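Local coordinates for protein NADH:ubiquinone oxidoreductase, Na translocating, C subunit (Parabacteroides distasonis, PDB 3LWX) that probably serves as the C subunit of a sodium-translocating respiratory complex and carries an FMN-binding domain within a fold of helices packed on an antiparallel beta sheet, at residues A[18-23]-A[99-104]; A[87-92]-A[182-187]; A[95-100]-A[117-122]; A[147-152]-A[187-192]. All blocks are in the same frame, centred on the assembly; numbering follows the deposited sequence.

Contact 1: A[18-23]-A[99-104]; sequences QQILRS and WGYISV
Helix-on-sheet packing brings Gln19, Ile20 and Ser23, toward the C-terminal part of helix 4-23, onto Trp99, Tyr101 and Ser103 of strand 97-104. The axes of segments 18-23 and 99-104 approach to 7.5 Å and run 36° from parallel. At the middle of the contact Ile20 lays its CG1 methylene almost centrally over one face of the phenol, 3.7 Å from CG1 to the centroid of the Tyr101 ring, a CH-pi contact. Gln19 reaches past the edge of the same ring with an extended chain, and its OE1 takes a weak bond from Trp99 NE1 (3.1 Å), bent at the hydrogen. A water donates to Gln19 OE1 and is bonded to Tyr101 OH; Gln19 NE2 is held by Asp15, which fixes the amide's rotation. At the other end Ser103 OG donates to Ser23 O (2.7 Å), while Ser23 OG turns back to Ile20 O (2.7 Å). Ser23 CB meanwhile rests 3.8 Å from Tyr101 CB. Strand 97-104 lies between strands 82-92 and 111-118: Ile86 of the former touches Ile20, Ser23 and Ser103, and Asp115 of the latter pairs with Arg22.

Contact 2: A[87-92]-A[182-187]; sequences MALHGA and EMLFNS
A chi1 of 168° turns CG of the selenomethionine Met183 away from its own N, and a bend further out (chi3 67°) carries the side chain across the backbone of His90 and Gly91, while Ser187, one turn on, holds OG beside its own N (chi1 -63°), facing the same strand. Met183 CG comes within 3.3 Å of His90 O, and its selenium lies against the following peptide, SE to Gly91 N 3.6 Å. Gly91, with no side chain, lets the two backbones close to 4.7 Å between Gly91 CA and Met183 CA. Ser187 OG is gripped twice: it accepts a nearly straight bond from His90 N (3.1 Å) and donates to Met183 O (2.8 Å). That carbonyl also receives the helical Ser187 N, from the opposite face of its plane, so the serine joins a strand amide to a helix carbonyl in a buried setting. Helix 174-196 thus lies across the six-stranded antiparallel sheet, on the side that Leu89 helps to line; the axes of segments 87-92 and 182-187 approach to 7.2 Å. Leu89 serves three helix residues with different atoms: CB packs on Met183 CG, CD1 meets Leu184 CD2 (3.8 Å) as the two leucines slant past each other, and CD2 touches Ser187 CB (3.7 Å). Beyond them, Met183 reaches Leu98 and Leu184 reaches Ile102 on neighbouring strand 97-104; the imidazole of His90 also touches helix 63-68.

Contact 3: A[95-100]-A[117-122]; sequences WGPLWG and SHQGET
The indole of Trp99 folds over its strand neighbour, with Ser117 CB over one face, 3.4 Å from the centroid of the five-membered Trp99 ring and 21° off its normal. The six-membered part runs on above the His118 peptide and reaches Gln119. Placing CG between the backbone N and carbonyl carbon (chi1 61°) swings the indole over the adjoining strand. Beneath it Trp99 and Ser117 form an antiparallel hydrogen-bonded pair, Trp99 N to Ser117 O and Ser117 N to Trp99 O. Leu98 and His118 follow as a non-hydrogen-bonded pair with side chains on the other face of the sheet, where Leu98 CD2 packs against His118 CB (3.6 Å) and against Glu121 CG (3.8 Å). Gln119 N then closes on Pro97 O (3.1 Å). Past this point the chains part, and the buried carboxylate of Glu121 bridges them. Its OE2 offers the syn lone pair to Trp95 N (2.9 Å), takes a weak second bond from Gly96 N, and accepts from a water (2.8 Å) that also joins Pro97 O and Gly120 N. Its OE1 is held by Thr176 and Leu94 N, so both oxygens are engaged. Glu121 N donates to His118 ND1 (2.9 Å), from 33° outside the imidazole plane, steadying both residues. The arrangement is the open end of a beta hairpin, strands 97-104 and 111-118, at one margin of the six-stranded antiparallel sheet.

Contact 4: A[147-152]-A[187-192]; sequences GEFKSV and SLSGYV
A minimal two-stranded hairpin, residues 144-145 with 148-149, leans on the long helix 174-196 chiefly through the ring of Phe149. Its chi1 of 176° carries the phenyl toward the helix, between Leu188, Ser189 and Val192. Val192 CG2 sits over one face, 3.8 Å from the centroid of the Phe149 ring and 19° off its normal, a CH-pi contact; Ser151 N lies over the opposite face, likewise offset toward the rim. Leu188 meets the ring at its edge, CB to Phe149 CE1 3.9 Å, the two side chains crossing at about a right angle. Three residues within five positions of the helix thus take in one aromatic ring, joining the hairpin to the helical layer that covers the main antiparallel sheet. Ser189 OG approaches Phe149 CE2 to 3.4 Å, but its hydrogen bond goes to Phe185 O, one turn back. Phe185 itself brings its ring against Phe149, with the planes at about 45°. Further along, where the chain has left the short strand, Ser151 OG touches Leu188 CD1 (3.9 Å). Phe149 and Leu188 both touch Ile143, and backbone bonds tie Lys150 and Ser151 to it.

How the contacts relate
Strand 97-104 serves contacts 1 and 3, which share Trp99 and Gly100, with centres about 15 Å apart. It is bonded to the strand of contact 2 through Gly100 O to Leu89 N and Leu98 O to Gly91 N, each 2.9 Å. Contacts 1 and 2 load helices 4-23 and 174-196 onto this sheet, their centres about 12 Å apart. Contacts 2 and 4 lie on successive turns of helix 174-196, centres about 10 Å apart; they share Ser187, and Tyr191 OH bonds Ala88 N. Contact 4 is about 22 Å from contact 3, centre to centre, without touching it. Glycerol, probably from the crystallisation liquor, lies about 3 Å from the Trp95 side chain and about 5 Å from that of Ser151.

Contact 1: A[18-23]-A[99-104]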
# COMPACT_ATOMS: atom_id res chain seq x y z
N GLN A 18 11.78 2.80 0.04
CA GLN A 18 11.91 1.48 -0.60
C GLN A 18 10.56 0.76 -0.68
O GLN A 18 10.27 0.13 -1.69
CB GLN A 18 12.93 0.59 0.12
CG GLN A 18 14.36 0.99 -0.05
CD GLN A 18 15.24 0.13 0.83
OE1 GLN A 18 15.21 0.25 2.05
NE2 GLN A 18 15.99 -0.76 0.23
N GLN A 19 9.77 0.83 0.39
CA GLN A 19 8.45 0.19 0.42
C GLN A 19 7.53 0.78 -0.65
O GLN A 19 6.85 0.07 -1.39
CB GLN A 19 7.82 0.34 1.79
CG GLN A 19 8.54 -0.42 2.89
CD GLN A 19 8.06 0.00 4.26
OE1 GLN A 19 6.86 0.07 4.53
NE2 GLN A 19 9.00 0.30 5.15
N ILE A 20 7.47 2.11 -0.70
CA ILE A 20 6.67 2.81 -1.68
C ILE A 20 7.14 2.44 -3.10
O ILE A 20 6.32 2.14 -3.97
CB ILE A 20 6.73 4.33 -1.41
CG1 ILE A 20 5.96 4.64 -0.12
CG2 ILE A 20 6.14 5.11 -2.59
CD1 ILE A 20 6.13 6.07 0.38
N LEU A 21 8.45 2.46 -3.31
CA LEU A 21 8.98 2.08 -4.61
C LEU A 21 8.62 0.63 -4.98
O LEU A 21 8.27 0.35 -6.14
CB LEU A 21 10.49 2.32 -4.67
CG LEU A 21 10.89 3.79 -4.75
CD1 LEU A 21 12.38 3.93 -4.46
CD2 LEU A 21 10.52 4.40 -6.09
N ARG A 22 8.70 -0.29 -4.02
CA ARG A 22 8.34 -1.68 -4.33
C ARG A 22 6.90 -1.79 -4.79
O ARG A 22 6.58 -2.65 -5.61
CB ARG A 22 8.61 -2.63 -3.16
CG ARG A 22 10.09 -2.87 -2.90
CD ARG A 22 10.32 -4.04 -1.97
NE ARG A 22 9.80 -3.84 -0.61
CZ ARG A 22 10.49 -3.37 0.42
NH1 ARG A 22 11.75 -2.97 0.31
NH2 ARG A 22 9.87 -3.28 1.60
N SER A 23 6.02 -0.93 -4.27
CA SER A 23 4.61 -0.95 -4.70
C SER A 23 4.40 -0.50 -6.13
O SER A 23 3.33 -0.75 -6.69
CB SER A 23 3.73 -0.13 -3.76
OG SER A 23 3.75 1.25 -4.03
N TRP A 99 1.23 -3.33 7.69
CA TRP A 99 1.09 -2.11 6.90
C TRP A 99 1.52 -2.43 5.48
O TRP A 99 1.87 -3.56 5.16
CB TRP A 99 1.87 -0.93 7.49
CG TRP A 99 3.36 -1.08 7.61
CD1 TRP A 99 4.29 -0.60 6.75
CD2 TRP A 99 4.08 -1.69 8.68
NE1 TRP A 99 5.54 -0.88 7.20
CE2 TRP A 99 5.45 -1.55 8.39
CE3 TRP A 99 3.70 -2.33 9.87
CZ2 TRP A 99 6.45 -2.05 9.23
CZ3 TRP A 99 4.70 -2.83 10.70
CH2 TRP A 99 6.05 -2.70 10.37
N GLY A 100 1.51 -1.43 4.60
CA GLY A 100 1.92 -1.65 3.24
C GLY A 100 1.52 -0.50 2.35
O GLY A 100 1.06 0.54 2.83
N TYR A 101 1.73 -0.70 1.06
CA TYR A 101 1.37 0.27 0.03
C TYR A 101 0.82 -0.48 -1.16
O TYR A 101 1.28 -1.59 -1.47
CB TYR A 101 2.59 1.11 -0.40
CG TYR A 101 3.14 1.89 0.75
CD1 TYR A 101 2.62 3.14 1.08
CD2 TYR A 101 4.10 1.34 1.59
CE1 TYR A 101 3.07 3.82 2.21
CE2 TYR A 101 4.57 2.02 2.70
CZ TYR A 101 4.03 3.25 3.02
OH TYR A 101 4.44 3.94 4.14
N ILE A 102 -0.14 0.12 -1.85
CA ILE A 102 -0.67 -0.46 -3.06
C ILE A 102 -0.86 0.65 -4.08
O ILE A 102 -1.29 1.75 -3.73
CB ILE A 102 -1.95 -1.27 -2.77
CG1 ILE A 102 -2.36 -2.14 -3.96
CG2 ILE A 102 -3.07 -0.37 -2.34
CD1 ILE A 102 -3.41 -3.15 -3.56
N SER A 103 -0.48 0.36 -5.32
CA SER A 103 -0.59 1.36 -6.37
C SER A 103 -1.61 0.91 -7.41
O SER A 103 -1.77 -0.29 -7.67
CB SER A 103 0.77 1.63 -7.05
OG SER A 103 1.20 0.52 -7.81
N VAL A 104 -2.26 1.89 -8.01
CA VAL A 104 -3.18 1.65 -9.11
C VAL A 104 -2.77 2.47 -10.34
O VAL A 104 -2.10 3.50 -10.25
CB VAL A 104 -4.66 1.96 -8.73
CG1 VAL A 104 -5.16 0.99 -7.66
CG2 VAL A 104 -4.86 3.40 -8.28
O HOH W 1 6.00 2.48 5.78
O HOH W 2 8.30 0.82 7.89

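Contact 2: A[87-92]-A[182-187]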
# COMPACT_ATOMS: atom_id res chain seq x y z
N MSE A 87 -1.24 4.31 -2.43
CA MSE A 87 -2.04 4.47 -1.23
C MSE A 87 -1.43 3.64 -0.11
O MSE A 87 -0.81 2.61 -0.35
CB MSE A 87 -3.47 4.02 -1.53
CG MSE A 87 -4.15 4.92 -2.53
SE MSE A 87 -5.85 4.35 -3.16
CE MSE A 87 -5.23 2.99 -4.39
N ALA A 88 -1.59 4.15 1.10
CA ALA A 88 -1.01 3.56 2.30
C ALA A 88 -2.01 2.69 3.04
O ALA A 88 -3.16 3.08 3.27
CB ALA A 88 -0.47 4.65 3.21
N LEU A 89 -1.54 1.52 3.46
CA LEU A 89 -2.32 0.53 4.16
C LEU A 89 -1.85 0.38 5.60
O LEU A 89 -0.67 0.51 5.92
CB LEU A 89 -2.13 -0.83 3.49
CG LEU A 89 -2.36 -0.86 1.98
CD1 LEU A 89 -2.01 -2.24 1.45
CD2 LEU A 89 -3.78 -0.46 1.63
N HIS A 90 -2.80 0.04 6.48
CA HIS A 90 -2.48 -0.25 7.88
C HIS A 90 -3.51 -1.23 8.40
O HIS A 90 -4.66 -1.19 8.00
CB HIS A 90 -2.43 1.02 8.76
CG HIS A 90 -3.76 1.68 8.95
ND1 HIS A 90 -4.52 1.51 10.08
CD2 HIS A 90 -4.47 2.48 8.13
CE1 HIS A 90 -5.65 2.19 9.95
NE2 HIS A 90 -5.64 2.78 8.77
N GLY A 91 -3.09 -2.12 9.29
CA GLY A 91 -4.01 -3.13 9.81
C GLY A 91 -3.36 -4.00 10.86
O GLY A 91 -2.39 -3.60 11.50
N ALA A 92 -3.92 -5.20 11.02
CA ALA A 92 -3.58 -6.07 12.13
C ALA A 92 -3.36 -7.49 11.67
O ALA A 92 -4.13 -8.02 10.88
CB ALA A 92 -4.74 -6.03 13.15
N GLU A 182 -8.68 -7.68 5.30
CA GLU A 182 -9.34 -6.64 6.07
C GLU A 182 -8.61 -5.31 5.97
O GLU A 182 -9.23 -4.26 5.85
CB GLU A 182 -9.46 -7.12 7.51
CG GLU A 182 -10.44 -8.29 7.62
CD GLU A 182 -10.34 -9.10 8.89
OE1 GLU A 182 -9.56 -8.75 9.78
OE2 GLU A 182 -11.05 -10.11 8.97
N MSE A 183 -7.28 -5.35 6.03
CA MSE A 183 -6.45 -4.16 5.90
C MSE A 183 -6.71 -3.46 4.57
O MSE A 183 -6.84 -2.23 4.52
CB MSE A 183 -4.96 -4.51 6.00
CG MSE A 183 -4.04 -3.38 5.60
SE MSE A 183 -2.22 -3.63 6.15
CE MSE A 183 -1.78 -5.13 5.05
N LEU A 184 -6.76 -4.23 3.49
CA LEU A 184 -7.02 -3.65 2.18
C LEU A 184 -8.39 -2.99 2.15
O LEU A 184 -8.53 -1.84 1.72
CB LEU A 184 -6.91 -4.73 1.10
CG LEU A 184 -5.51 -5.18 0.73
CD1 LEU A 184 -5.54 -6.54 0.05
CD2 LEU A 184 -4.85 -4.12 -0.14
N PHE A 185 -9.41 -3.71 2.59
CA PHE A 185 -10.75 -3.15 2.53
C PHE A 185 -10.87 -1.90 3.39
O PHE A 185 -11.38 -0.86 2.96
CB PHE A 185 -11.78 -4.20 2.96
CG PHE A 185 -13.20 -3.71 2.90
CD1 PHE A 185 -13.77 -3.08 4.00
CD2 PHE A 185 -13.97 -3.86 1.75
CE1 PHE A 185 -15.07 -2.61 3.95
CE2 PHE A 185 -15.27 -3.39 1.70
CZ PHE A 185 -15.82 -2.77 2.80
N ASN A 186 -10.42 -2.00 4.64
CA ASN A 186 -10.58 -0.89 5.58
C ASN A 186 -9.72 0.31 5.20
O ASN A 186 -10.16 1.45 5.30
CB ASN A 186 -10.24 -1.34 7.00
CG ASN A 186 -11.26 -2.30 7.57
OD1 ASN A 186 -12.45 -2.23 7.25
ND2 ASN A 186 -10.80 -3.19 8.46
N SER A 187 -8.51 0.05 4.72
CA SER A 187 -7.62 1.15 4.36
C SER A 187 -8.08 1.82 3.06
O SER A 187 -8.14 3.06 2.96
CB SER A 187 -6.19 0.67 4.17
OG SER A 187 -5.64 0.15 5.37

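Contact 3: A[95-100]-A[117-122]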
# COMPACT_ATOMS: atom_id res chain seq x y z
N TRP A 95 0.23 -11.47 15.32
CA TRP A 95 1.11 -11.13 16.44
C TRP A 95 1.44 -9.66 16.56
O TRP A 95 2.09 -9.26 17.53
CB TRP A 95 2.42 -11.93 16.36
CG TRP A 95 2.23 -13.42 16.38
CD1 TRP A 95 2.49 -14.28 15.36
CD2 TRP A 95 1.77 -14.22 17.48
NE1 TRP A 95 2.24 -15.58 15.75
CE2 TRP A 95 1.80 -15.57 17.05
CE3 TRP A 95 1.39 -13.95 18.80
CZ2 TRP A 95 1.43 -16.63 17.87
CZ3 TRP A 95 1.02 -15.02 19.62
CH2 TRP A 95 1.04 -16.33 19.14
N GLY A 96 0.99 -8.85 15.62
CA GLY A 96 1.26 -7.43 15.68
C GLY A 96 0.70 -6.75 14.46
O GLY A 96 0.03 -7.37 13.64
N PRO A 97 0.97 -5.45 14.32
CA PRO A 97 0.49 -4.66 13.20
C PRO A 97 1.01 -5.11 11.84
O PRO A 97 2.08 -5.71 11.74
CB PRO A 97 1.07 -3.28 13.50
CG PRO A 97 1.02 -3.21 14.99
CD PRO A 97 1.46 -4.59 15.41
N LEU A 98 0.23 -4.77 10.81
CA LEU A 98 0.58 -4.90 9.42
C LEU A 98 0.51 -3.51 8.79
O LEU A 98 -0.19 -2.63 9.28
CB LEU A 98 -0.39 -5.79 8.65
CG LEU A 98 -0.69 -7.16 9.22
CD1 LEU A 98 -1.72 -7.90 8.33
CD2 LEU A 98 0.59 -8.00 9.43
N TRP A 99 1.23 -3.33 7.69
CA TRP A 99 1.09 -2.11 6.90
C TRP A 99 1.52 -2.43 5.48
O TRP A 99 1.87 -3.56 5.16
CB TRP A 99 1.87 -0.93 7.49
CG TRP A 99 3.36 -1.08 7.61
CD1 TRP A 99 4.29 -0.60 6.75
CD2 TRP A 99 4.08 -1.69 8.68
NE1 TRP A 99 5.54 -0.88 7.20
CE2 TRP A 99 5.45 -1.55 8.39
CE3 TRP A 99 3.70 -2.33 9.87
CZ2 TRP A 99 6.45 -2.05 9.23
CZ3 TRP A 99 4.70 -2.83 10.70
CH2 TRP A 99 6.05 -2.70 10.37
N GLY A 100 1.51 -1.43 4.60
CA GLY A 100 1.92 -1.65 3.24
C GLY A 100 1.52 -0.50 2.35
O GLY A 100 1.06 0.54 2.83
N SER A 117 4.11 -5.23 4.78
CA SER A 117 5.05 -5.28 5.87
C SER A 117 4.35 -5.66 7.17
O SER A 117 3.12 -5.61 7.29
CB SER A 117 5.73 -3.93 6.06
OG SER A 117 6.54 -3.60 4.94
N HIS A 118 5.15 -6.00 8.17
CA HIS A 118 4.61 -6.42 9.46
C HIS A 118 5.65 -6.24 10.54
O HIS A 118 6.86 -6.21 10.29
CB HIS A 118 4.17 -7.88 9.41
CG HIS A 118 5.29 -8.81 9.10
ND1 HIS A 118 6.06 -9.40 10.07
CD2 HIS A 118 5.86 -9.13 7.91
CE1 HIS A 118 7.03 -10.08 9.49
NE2 HIS A 118 6.94 -9.93 8.18
N GLN A 119 5.16 -6.15 11.76
CA GLN A 119 6.00 -5.98 12.94
C GLN A 119 6.59 -7.27 13.47
O GLN A 119 7.74 -7.29 13.90
CB GLN A 119 5.17 -5.33 14.04
CG GLN A 119 5.88 -5.03 15.38
CD GLN A 119 5.90 -6.17 16.42
OE1 GLN A 119 6.76 -6.17 17.31
NE2 GLN A 119 4.95 -7.11 16.34
N GLY A 120 5.79 -8.32 13.50
CA GLY A 120 6.22 -9.55 14.16
C GLY A 120 5.55 -10.83 13.72
O GLY A 120 5.39 -11.75 14.52
N GLU A 121 5.17 -10.89 12.44
CA GLU A 121 4.58 -12.14 11.93
C GLU A 121 5.66 -13.22 11.78
O GLU A 121 6.86 -12.93 11.72
CB GLU A 121 3.79 -11.92 10.64
CG GLU A 121 2.66 -10.88 10.78
CD GLU A 121 1.64 -11.25 11.84
OE1 GLU A 121 0.80 -12.14 11.57
OE2 GLU A 121 1.65 -10.62 12.92
N THR A 122 5.22 -14.46 11.71
CA THR A 122 6.13 -15.60 11.82
C THR A 122 6.79 -15.99 10.50
O THR A 122 6.10 -16.23 9.53
CB THR A 122 5.37 -16.80 12.40
OG1 THR A 122 4.86 -16.41 13.67
CG2 THR A 122 6.23 -18.04 12.54
O HOH W 3 3.01 -8.23 12.98

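Contact 4: A[147-152]-A[187-192]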
# COMPACT_ATOMS: atom_id res chain seq x y z
N GLY A 147 -17.98 -0.33 -10.99
CA GLY A 147 -18.30 0.83 -10.20
C GLY A 147 -18.46 0.65 -8.72
O GLY A 147 -18.44 1.63 -7.98
N GLU A 148 -18.62 -0.59 -8.27
CA GLU A 148 -18.89 -0.90 -6.87
C GLU A 148 -17.59 -1.24 -6.14
O GLU A 148 -16.86 -2.15 -6.54
CB GLU A 148 -19.84 -2.09 -6.78
CG GLU A 148 -20.27 -2.45 -5.37
CD GLU A 148 -21.19 -3.66 -5.30
OE1 GLU A 148 -21.52 -4.25 -6.35
OE2 GLU A 148 -21.59 -4.02 -4.16
N PHE A 149 -17.29 -0.51 -5.07
CA PHE A 149 -16.10 -0.79 -4.26
C PHE A 149 -16.20 -2.16 -3.61
O PHE A 149 -17.15 -2.43 -2.87
CB PHE A 149 -15.94 0.26 -3.17
CG PHE A 149 -14.80 -0.02 -2.25
CD1 PHE A 149 -13.50 0.14 -2.66
CD2 PHE A 149 -15.02 -0.43 -0.95
CE1 PHE A 149 -12.43 -0.11 -1.80
CE2 PHE A 149 -13.97 -0.68 -0.08
CZ PHE A 149 -12.69 -0.53 -0.50
N LYS A 150 -15.23 -3.03 -3.88
CA LYS A 150 -15.19 -4.34 -3.24
C LYS A 150 -13.86 -4.66 -2.58
O LYS A 150 -13.81 -5.45 -1.64
CB LYS A 150 -15.51 -5.48 -4.22
CG LYS A 150 -16.96 -5.44 -4.74
CD LYS A 150 -17.50 -6.82 -5.11
CE LYS A 150 -18.89 -6.74 -5.73
NZ LYS A 150 -19.49 -8.10 -5.92
N SER A 151 -12.77 -4.06 -3.07
CA SER A 151 -11.42 -4.47 -2.67
C SER A 151 -11.16 -5.90 -3.21
O SER A 151 -12.01 -6.51 -3.87
CB SER A 151 -11.16 -4.32 -1.17
OG SER A 151 -9.76 -4.45 -0.88
N VAL A 152 -9.97 -6.40 -2.92
CA VAL A 152 -9.51 -7.70 -3.39
C VAL A 152 -9.50 -8.67 -2.22
O VAL A 152 -8.91 -8.40 -1.18
CB VAL A 152 -8.11 -7.59 -4.05
CG1 VAL A 152 -7.59 -8.98 -4.47
CG2 VAL A 152 -8.16 -6.63 -5.22
N SER A 187 -8.51 0.05 4.72
CA SER A 187 -7.62 1.15 4.36
C SER A 187 -8.08 1.82 3.06
O SER A 187 -8.14 3.06 2.96
CB SER A 187 -6.19 0.67 4.17
OG SER A 187 -5.64 0.15 5.37
N LEU A 188 -8.40 1.02 2.06
CA LEU A 188 -8.82 1.58 0.77
C LEU A 188 -10.15 2.31 0.88
O LEU A 188 -10.41 3.24 0.12
CB LEU A 188 -8.86 0.51 -0.32
CG LEU A 188 -7.52 -0.08 -0.72
CD1 LEU A 188 -7.72 -1.27 -1.66
CD2 LEU A 188 -6.64 0.99 -1.39
N SER A 189 -11.00 1.93 1.85
CA SER A 189 -12.28 2.60 2.04
C SER A 189 -12.07 4.10 2.21
O SER A 189 -12.86 4.90 1.71
CB SER A 189 -13.04 2.03 3.25
OG SER A 189 -13.59 0.76 2.96
N GLY A 190 -11.02 4.50 2.91
CA GLY A 190 -10.76 5.93 3.12
C GLY A 190 -10.51 6.69 1.83
O GLY A 190 -10.85 7.86 1.71
N TYR A 191 -9.92 6.00 0.85
CA TYR A 191 -9.56 6.58 -0.43
C TYR A 191 -10.67 6.55 -1.48
O TYR A 191 -10.48 7.07 -2.57
CB TYR A 191 -8.35 5.84 -1.00
CG TYR A 191 -7.07 6.02 -0.23
CD1 TYR A 191 -6.21 7.09 -0.50
CD2 TYR A 191 -6.66 5.09 0.72
CE1 TYR A 191 -5.01 7.22 0.17
CE2 TYR A 191 -5.46 5.23 1.41
CZ TYR A 191 -4.62 6.29 1.11
OH TYR A 191 -3.41 6.40 1.76
N VAL A 192 -11.82 5.95 -1.18
CA VAL A 192 -12.80 5.73 -2.22
C VAL A 192 -13.25 7.01 -2.93
O VAL A 192 -13.32 7.02 -4.16
CB VAL A 192 -14.02 4.93 -1.70
CG1 VAL A 192 -15.21 5.01 -2.65
CG2 VAL A 192 -13.62 3.49 -1.47